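Local coordinates for protein probable glucarate dehydratase (Mycobacterium smegmatis str. MC2 155, PDB 3VDG) that probably catalyses the metal-dependent dehydration of glucarate, or of a related acid sugar, as a member of the enolase superfamily, at residues N101-L106 and R134-F139; T127-V132 and H317-G322. All blocks are in the same frame, centred on the assembly; numbering follows the deposited sequence.

Contact 1: residues N101-L106 and R134-F139; sequences NVIRAL and RVFSPF
Arg104 lays the aliphatic part of its side chain across one face of the Phe136 ring. CB sits almost exactly on the ring axis, 3.6 Å from the centroid of Phe136 and 5° off its normal, a textbook CH-pi contact. Because CG stands anti to the backbone N (chi1 -173°), the chain then passes from the middle of the face toward one side: Arg104 CG lies 3.8 Å from Phe136 CD2, and Arg104 CD is still 4.0 Å from the same carbon. Beyond it the extended chain carries the guanidinium off the ring. The two planes stand 79° apart, so the charged group does not stack; NE instead forms a salt bridge with Asp133. Arginine suits this place because its methylenes can cover an aromatic face while its charge reaches a carboxylate. The helices joined here, 100-111 and 131-151, belong to the N-terminal capping domain of the enolase fold. Phe136 sets out from the second of them toward the first, its side chain crossing that of Arg104 at about a right angle. Ile103 meets the ring differently, at the edge and near its plane, where its CG2 methyl is 4.0 Å from Phe136 CE1. The branched chain of Ile103 fits a buried site also lined by Ile92 of helix 79-92 and Cys143, and Ile107, one turn further along helix 100-111, adds another apolar contact to Phe136. On Asn101, ND2 donates to the carbonyl O of Gly161 of the second subunit.

Contact 2: residues T127-V132 and H317-G322; sequences TSASVV and HHYWGG
With chi1 at 62°, Tyr319 holds its ring between its own backbone N and carbonyl carbon, and the CB of Tyr319 together with one flank of the ring meets the methyl of Ala129. The contact joins the loop leading into helix 131-151 of the capping domain to the short helical turn 317-320, which follows a strand of the modified TIM barrel of the enolase superfamily. Ala129 CB lies 4.0 Å from Tyr319 CB and 4.1 Å from Tyr319 CD2, approaching the ring obliquely. The small methyl of alanine suits so close an approach of two backbones, whose CA atoms are only 6.3 Å apart. The tyrosine side chain also touches Asn292, a ligand of the bound sodium ion, and comes within about 7 Å of the ion itself, so this packing borders the metal site. Ser130 is the N-cap of helix 131-151: its hydroxyl bonds to the N of Asp133 and also to Asp114. Glycine fits at Gly321, where the chain leaves the turn with positive phi (110°), a conformation in which a side chain would press on the preceding carbonyl. A water ties the two backbones together, accepting from Ser130 N at 2.9 Å and donating to Tyr319 O at 2.7 Å.

How the contacts relate
From the N terminus, the chain builds an antiparallel sheet and helix 79-92 before residues 101-106 on helix 100-111, makes a mostly irregular excursion, and closes a short loop at contact 1 when helix 131-151 returns with 134-139. Segment 127-132 lies within that loop, yet its partner, 317-322, arrives only after most of the barrel strands, so contact 2 closes a far longer loop and the two cross. Both use helix 131-151, contact 1 through its first turns and contact 2 through the residues that lead into it and its N-cap. They also touch directly: Ser137 OG probably bonds to His317 O at 2.6 Å. Helix 100-111, helix 131-151 and the barrel are thus tied in sequence, capping domain to catalytic barrel.

Contact 1: residues N101-L106 and R134-F139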
ATOM      1  N   ASN A 101       1.344 -11.102  -6.307  1.00 18.26           N
ATOM      2  CA  ASN A 101       1.135 -11.590  -4.928  1.00 16.76           C
ATOM      3  C   ASN A 101       1.494 -13.073  -4.836  1.00 15.95           C
ATOM      4  O   ASN A 101       2.222 -13.504  -3.938  1.00 20.76           O
ATOM      5  CB  ASN A 101      -0.316 -11.417  -4.474  1.00 15.80           C
ATOM      6  CG  ASN A 101      -0.689  -9.961  -4.216  1.00 22.63           C
ATOM      7  OD1 ASN A 101       0.166  -9.146  -3.876  1.00 21.85           O
ATOM      8  ND2 ASN A 101      -1.968  -9.629  -4.403  1.00 21.36           N
ATOM      9  N   VAL A 102       0.961 -13.856  -5.773  1.00 15.63           N
ATOM     10  CA  VAL A 102       1.229 -15.286  -5.811  1.00 19.28           C
ATOM     11  C   VAL A 102       2.726 -15.534  -6.036  1.00 20.17           C
ATOM     12  O   VAL A 102       3.310 -16.434  -5.438  1.00 21.66           O
ATOM     13  CB  VAL A 102       0.409 -15.966  -6.949  1.00 20.47           C
ATOM     14  CG1 VAL A 102       1.005 -17.307  -7.322  1.00 26.41           C
ATOM     15  CG2 VAL A 102      -1.060 -16.118  -6.542  1.00 21.22           C
ATOM     16  N   ILE A 103       3.341 -14.735  -6.908  1.00 18.52           N
ATOM     17  CA  ILE A 103       4.742 -14.921  -7.252  1.00 18.75           C
ATOM     18  C   ILE A 103       5.621 -14.719  -6.017  1.00 22.22           C
ATOM     19  O   ILE A 103       6.560 -15.483  -5.778  1.00 21.97           O
ATOM     20  CB  ILE A 103       5.162 -14.035  -8.451  1.00 21.19           C
ATOM     21  CG1 ILE A 103       4.623 -14.638  -9.766  1.00 16.53           C
ATOM     22  CG2 ILE A 103       6.678 -13.898  -8.562  1.00 19.34           C
ATOM     23  CD1 ILE A 103       4.656 -13.642 -10.907  1.00 19.17           C
ATOM     24  N   ARG A 104       5.303 -13.721  -5.192  1.00 17.10           N
ATOM     25  CA  ARG A 104       6.111 -13.539  -3.986  1.00 20.10           C
ATOM     26  C   ARG A 104       5.991 -14.755  -3.078  1.00 17.11           C
ATOM     27  O   ARG A 104       6.993 -15.216  -2.492  1.00 22.28           O
ATOM     28  CB  ARG A 104       5.736 -12.271  -3.200  1.00 19.83           C
ATOM     29  CG  ARG A 104       6.693 -11.995  -2.035  1.00 20.52           C
ATOM     30  CD  ARG A 104       6.218 -10.830  -1.167  1.00 22.03           C
ATOM     31  NE  ARG A 104       7.216 -10.501  -0.142  1.00 26.01           N
ATOM     32  CZ  ARG A 104       7.368 -11.168   1.001  1.00 31.42           C
ATOM     33  NH1 ARG A 104       6.576 -12.199   1.278  1.00 24.41           N
ATOM     34  NH2 ARG A 104       8.319 -10.806   1.867  1.00 29.16           N
ATOM     35  N   ALA A 105       4.772 -15.270  -2.934  1.00 20.05           N
ATOM     36  CA  ALA A 105       4.564 -16.393  -2.025  1.00 22.15           C
ATOM     37  C   ALA A 105       5.312 -17.644  -2.527  1.00 24.41           C
ATOM     38  O   ALA A 105       5.878 -18.393  -1.730  1.00 25.39           O
ATOM     39  CB  ALA A 105       3.073 -16.680  -1.844  1.00 23.39           C
ATOM     40  N   LEU A 106       5.300 -17.881  -3.841  1.00 17.05           N
ATOM     41  CA  LEU A 106       6.060 -19.006  -4.415  1.00 19.52           C
ATOM     42  C   LEU A 106       7.553 -18.869  -4.150  1.00 23.12           C
ATOM     43  O   LEU A 106       8.262 -19.859  -3.912  1.00 22.35           O
ATOM     44  CB  LEU A 106       5.818 -19.112  -5.922  1.00 19.30           C
ATOM     45  CG  LEU A 106       4.401 -19.523  -6.348  1.00 25.67           C
ATOM     46  CD1 LEU A 106       4.211 -19.394  -7.858  1.00 24.90           C
ATOM     47  CD2 LEU A 106       4.140 -20.952  -5.917  1.00 22.76           C
ATOM     48  N   ARG A 134      14.388  -9.100  -1.267  1.00 19.31           N
ATOM     49  CA  ARG A 134      15.521  -8.855  -2.155  1.00 19.50           C
ATOM     50  C   ARG A 134      15.478  -9.763  -3.384  1.00 22.06           C
ATOM     51  O   ARG A 134      15.858  -9.347  -4.478  1.00 19.27           O
ATOM     52  CB  ARG A 134      16.849  -9.052  -1.408  1.00 22.10           C
ATOM     53  CG  ARG A 134      17.279  -7.834  -0.602  1.00 35.61           C
ATOM     54  CD  ARG A 134      18.580  -8.105   0.142  1.00 33.53           C
ATOM     55  NE  ARG A 134      18.336  -8.995   1.270  1.00 40.46           N
ATOM     56  CZ  ARG A 134      19.275  -9.406   2.116  1.00 69.97           C
ATOM     57  NH1 ARG A 134      20.544  -9.014   1.969  1.00 39.42           N
ATOM     58  NH2 ARG A 134      18.938 -10.203   3.117  1.00 38.83           N
ATOM     59  N   VAL A 135      15.022 -11.004  -3.202  1.00 21.42           N
ATOM     60  CA  VAL A 135      14.961 -11.957  -4.326  1.00 20.90           C
ATOM     61  C   VAL A 135      13.760 -11.688  -5.230  1.00 19.68           C
ATOM     62  O   VAL A 135      13.881 -11.720  -6.438  1.00 21.36           O
ATOM     63  CB  VAL A 135      14.967 -13.412  -3.823  1.00 21.50           C
ATOM     64  CG1 VAL A 135      14.830 -14.376  -4.998  1.00 20.12           C
ATOM     65  CG2 VAL A 135      16.261 -13.677  -3.038  1.00 18.61           C
ATOM     66  N   PHE A 136      12.620 -11.361  -4.621  1.00 18.86           N
ATOM     67  CA  PHE A 136      11.375 -11.077  -5.342  1.00 19.93           C
ATOM     68  C   PHE A 136      11.496  -9.789  -6.146  1.00 22.15           C
ATOM     69  O   PHE A 136      11.031  -9.704  -7.284  1.00 20.16           O
ATOM     70  CB  PHE A 136      10.236 -10.983  -4.310  1.00 16.50           C
ATOM     71  CG  PHE A 136       8.919 -10.456  -4.842  1.00 19.90           C
ATOM     72  CD1 PHE A 136       8.267 -11.068  -5.907  1.00 19.07           C
ATOM     73  CD2 PHE A 136       8.286  -9.384  -4.208  1.00 19.13           C
ATOM     74  CE1 PHE A 136       7.041 -10.589  -6.365  1.00 22.63           C
ATOM     75  CE2 PHE A 136       7.066  -8.902  -4.659  1.00 19.25           C
ATOM     76  CZ  PHE A 136       6.437  -9.510  -5.739  1.00 22.35           C
ATOM     77  N   SER A 137      12.134  -8.784  -5.556  1.00 17.99           N
ATOM     78  CA  SER A 137      12.191  -7.469  -6.184  1.00 18.74           C
ATOM     79  C   SER A 137      12.424  -7.438  -7.715  1.00 18.27           C
ATOM     80  O   SER A 137      11.593  -6.901  -8.454  1.00 21.08           O
ATOM     81  CB  SER A 137      13.240  -6.599  -5.470  1.00 19.60           C
ATOM     82  OG  SER A 137      13.294  -5.333  -6.083  1.00 24.68           O
ATOM     83  N   PRO A 138      13.568  -7.973  -8.207  1.00 18.31           N
ATOM     84  CA  PRO A 138      13.814  -7.857  -9.652  1.00 19.63           C
ATOM     85  C   PRO A 138      12.773  -8.575 -10.518  1.00 19.85           C
ATOM     86  O   PRO A 138      12.493  -8.146 -11.649  1.00 18.05           O
ATOM     87  CB  PRO A 138      15.183  -8.540  -9.840  1.00 20.44           C
ATOM     88  CG  PRO A 138      15.308  -9.466  -8.669  1.00 18.93           C
ATOM     89  CD  PRO A 138      14.649  -8.710  -7.522  1.00 17.72           C
ATOM     90  N   PHE A 139      12.206  -9.658 -10.008  1.00 17.14           N
ATOM     91  CA  PHE A 139      11.157 -10.346 -10.760  1.00 19.76           C
ATOM     92  C   PHE A 139       9.879  -9.529 -10.786  1.00 21.12           C
ATOM     93  O   PHE A 139       9.176  -9.488 -11.803  1.00 20.76           O
ATOM     94  CB  PHE A 139      10.901 -11.742 -10.207  1.00 19.26           C
ATOM     95  CG  PHE A 139      12.074 -12.649 -10.360  1.00 21.32           C
ATOM     96  CD1 PHE A 139      12.382 -13.204 -11.602  1.00 21.15           C
ATOM     97  CD2 PHE A 139      12.901 -12.914  -9.278  1.00 22.72           C
ATOM     98  CE1 PHE A 139      13.500 -14.011 -11.765  1.00 19.24           C
ATOM     99  CE2 PHE A 139      14.016 -13.738  -9.433  1.00 23.40           C
ATOM    100  CZ  PHE A 139      14.307 -14.290 -10.675  1.00 22.10           C
TER

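Contact 2: residues T127-V132 and H317-G322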
ATOM      1  N   THR A 127      22.402  -5.342   7.125  1.00 51.61           N
ATOM      2  CA  THR A 127      22.233  -6.784   7.305  1.00 61.70           C
ATOM      3  C   THR A 127      20.842  -7.260   7.780  1.00 72.28           C
ATOM      4  O   THR A 127      20.657  -8.440   8.056  1.00 54.34           O
ATOM      5  CB  THR A 127      23.336  -7.379   8.225  1.00 88.23           C
ATOM      6  OG1 THR A 127      23.165  -6.915   9.573  1.00 48.75           O
ATOM      7  CG2 THR A 127      24.736  -6.999   7.721  1.00 57.05           C
ATOM      8  N   SER A 128      19.854  -6.375   7.860  1.00 36.94           N
ATOM      9  CA  SER A 128      18.558  -6.799   8.380  0.50 39.88           C
ATOM     10  C   SER A 128      17.415  -6.797   7.355  1.00 37.08           C
ATOM     11  O   SER A 128      16.251  -6.901   7.727  1.00 34.43           O
ATOM     12  CB  SER A 128      18.178  -5.983   9.627  0.50 51.04           C
ATOM     13  OG  SER A 128      18.175  -4.587   9.375  0.50 31.34           O
ATOM     14  N   ALA A 129      17.738  -6.694   6.063  1.00 38.30           N
ATOM     15  CA  ALA A 129      16.671  -6.679   5.041  1.00 33.70           C
ATOM     16  C   ALA A 129      16.124  -8.082   4.767  1.00 32.39           C
ATOM     17  O   ALA A 129      16.834  -9.073   4.929  1.00 31.47           O
ATOM     18  CB  ALA A 129      17.142  -6.014   3.751  1.00 28.22           C
ATOM     19  N   SER A 130      14.858  -8.161   4.377  1.00 27.04           N
ATOM     20  CA  SER A 130      14.204  -9.437   4.066  1.00 29.42           C
ATOM     21  C   SER A 130      14.883 -10.117   2.884  1.00 35.54           C
ATOM     22  O   SER A 130      15.155  -9.479   1.852  1.00 26.26           O
ATOM     23  CB  SER A 130      12.723  -9.203   3.745  1.00 34.02           C
ATOM     24  OG  SER A 130      12.170 -10.246   2.948  1.00 29.48           O
ATOM     25  N   VAL A 131      15.194 -11.402   3.031  1.00 28.09           N
ATOM     26  CA  VAL A 131      15.780 -12.143   1.920  1.00 26.76           C
ATOM     27  C   VAL A 131      14.748 -12.358   0.809  1.00 18.96           C
ATOM     28  O   VAL A 131      15.071 -12.234  -0.369  1.00 24.99           O
ATOM     29  CB  VAL A 131      16.343 -13.507   2.355  1.00 34.61           C
ATOM     30  CG1 VAL A 131      16.771 -14.306   1.126  1.00 25.27           C
ATOM     31  CG2 VAL A 131      17.536 -13.301   3.281  1.00 35.18           C
ATOM     32  N   VAL A 132      13.512 -12.667   1.183  1.00 20.24           N
ATOM     33  CA  VAL A 132      12.469 -12.894   0.194  1.00 25.92           C
ATOM     34  C   VAL A 132      12.269 -11.618  -0.633  1.00 27.79           C
ATOM     35  O   VAL A 132      12.202 -11.647  -1.865  1.00 23.92           O
ATOM     36  CB  VAL A 132      11.156 -13.330   0.853  1.00 26.68           C
ATOM     37  CG1 VAL A 132      10.003 -13.276  -0.142  1.00 26.70           C
ATOM     38  CG2 VAL A 132      11.308 -14.747   1.407  1.00 28.88           C
ATOM     39  N   HIS A 317      13.595   0.060  -3.576  1.00 15.60           N
ATOM     40  CA  HIS A 317      12.792  -1.072  -4.071  1.00 18.30           C
ATOM     41  C   HIS A 317      13.589  -2.338  -4.193  1.00 19.56           C
ATOM     42  O   HIS A 317      13.019  -3.421  -4.276  1.00 19.98           O
ATOM     43  CB  HIS A 317      12.102  -0.746  -5.402  1.00 17.70           C
ATOM     44  CG  HIS A 317      13.021  -0.728  -6.594  1.00 18.69           C
ATOM     45  ND1 HIS A 317      13.654   0.383  -7.005  1.00 19.13           N
ATOM     46  CD2 HIS A 317      13.364  -1.739  -7.504  1.00 15.85           C
ATOM     47  CE1 HIS A 317      14.382   0.101  -8.094  1.00 21.02           C
ATOM     48  NE2 HIS A 317      14.203  -1.205  -8.393  1.00 19.85           N
ATOM     49  N   HIS A 318      14.915  -2.229  -4.197  1.00 17.44           N
ATOM     50  CA  HIS A 318      15.766  -3.423  -4.367  1.00 17.60           C
ATOM     51  C   HIS A 318      15.761  -4.299  -3.151  1.00 23.39           C
ATOM     52  O   HIS A 318      15.974  -5.518  -3.253  1.00 19.80           O
ATOM     53  CB  HIS A 318      17.207  -3.038  -4.714  1.00 15.00           C
ATOM     54  CG  HIS A 318      17.337  -2.208  -5.968  1.00 17.75           C
ATOM     55  ND1 HIS A 318      17.329  -0.840  -5.952  1.00 20.31           N
ATOM     56  CD2 HIS A 318      17.498  -2.584  -7.300  1.00 17.30           C
ATOM     57  CE1 HIS A 318      17.489  -0.382  -7.212  1.00 24.09           C
ATOM     58  NE2 HIS A 318      17.590  -1.442  -8.034  1.00 19.51           N
ATOM     59  N   TYR A 319      15.535  -3.726  -1.972  1.00 17.50           N
ATOM     60  CA  TYR A 319      15.468  -4.593  -0.782  1.00 18.24           C
ATOM     61  C   TYR A 319      14.145  -4.575  -0.009  1.00 20.67           C
ATOM     62  O   TYR A 319      13.924  -5.434   0.852  1.00 20.18           O
ATOM     63  CB  TYR A 319      16.703  -4.439   0.137  1.00 21.08           C
ATOM     64  CG  TYR A 319      16.926  -3.070   0.749  1.00 18.46           C
ATOM     65  CD1 TYR A 319      17.971  -2.264   0.315  1.00 20.07           C
ATOM     66  CD2 TYR A 319      16.099  -2.590   1.752  1.00 20.74           C
ATOM     67  CE1 TYR A 319      18.200  -1.019   0.876  1.00 22.26           C
ATOM     68  CE2 TYR A 319      16.312  -1.333   2.313  1.00 22.88           C
ATOM     69  CZ  TYR A 319      17.370  -0.555   1.867  1.00 21.76           C
ATOM     70  OH  TYR A 319      17.592   0.702   2.413  1.00 23.85           O
ATOM     71  N   TRP A 320      13.252  -3.640  -0.348  1.00 19.88           N
ATOM     72  CA  TRP A 320      11.875  -3.626   0.194  1.00 18.66           C
ATOM     73  C   TRP A 320      10.897  -4.488  -0.553  1.00 22.49           C
ATOM     74  O   TRP A 320       9.767  -4.690  -0.103  1.00 23.86           O
ATOM     75  CB  TRP A 320      11.322  -2.198   0.267  1.00 22.20           C
ATOM     76  CG  TRP A 320      11.862  -1.410   1.431  1.00 19.09           C
ATOM     77  CD1 TRP A 320      12.991  -0.609   1.454  1.00 19.81           C
ATOM     78  CD2 TRP A 320      11.298  -1.317   2.792  1.00 18.38           C
ATOM     79  NE1 TRP A 320      13.156  -0.036   2.691  1.00 22.39           N
ATOM     80  CE2 TRP A 320      12.175  -0.428   3.538  1.00 19.04           C
ATOM     81  CE3 TRP A 320      10.175  -1.832   3.418  1.00 17.95           C
ATOM     82  CZ2 TRP A 320      11.935  -0.097   4.859  1.00 18.29           C
ATOM     83  CZ3 TRP A 320       9.952  -1.507   4.765  1.00 22.76           C
ATOM     84  CH2 TRP A 320      10.813  -0.651   5.461  1.00 17.92           C
ATOM     85  N   GLY A 321      11.297  -5.007  -1.709  1.00 20.63           N
ATOM     86  CA  GLY A 321      10.472  -6.021  -2.368  1.00 18.70           C
ATOM     87  C   GLY A 321       9.784  -5.552  -3.637  1.00 21.38           C
ATOM     88  O   GLY A 321       8.739  -6.068  -4.009  1.00 19.10           O
ATOM     89  N   GLY A 322      10.367  -4.583  -4.324  1.00 17.09           N
ATOM     90  CA  GLY A 322       9.827  -4.183  -5.635  1.00 16.21           C
ATOM     91  C   GLY A 322       8.989  -2.921  -5.552  1.00 18.70           C
ATOM     92  O   GLY A 322       8.951  -2.259  -4.513  1.00 16.22           O
TER
HETATM   93  O   HOH W   1      13.408  -5.807   3.519  1.00 21.08           O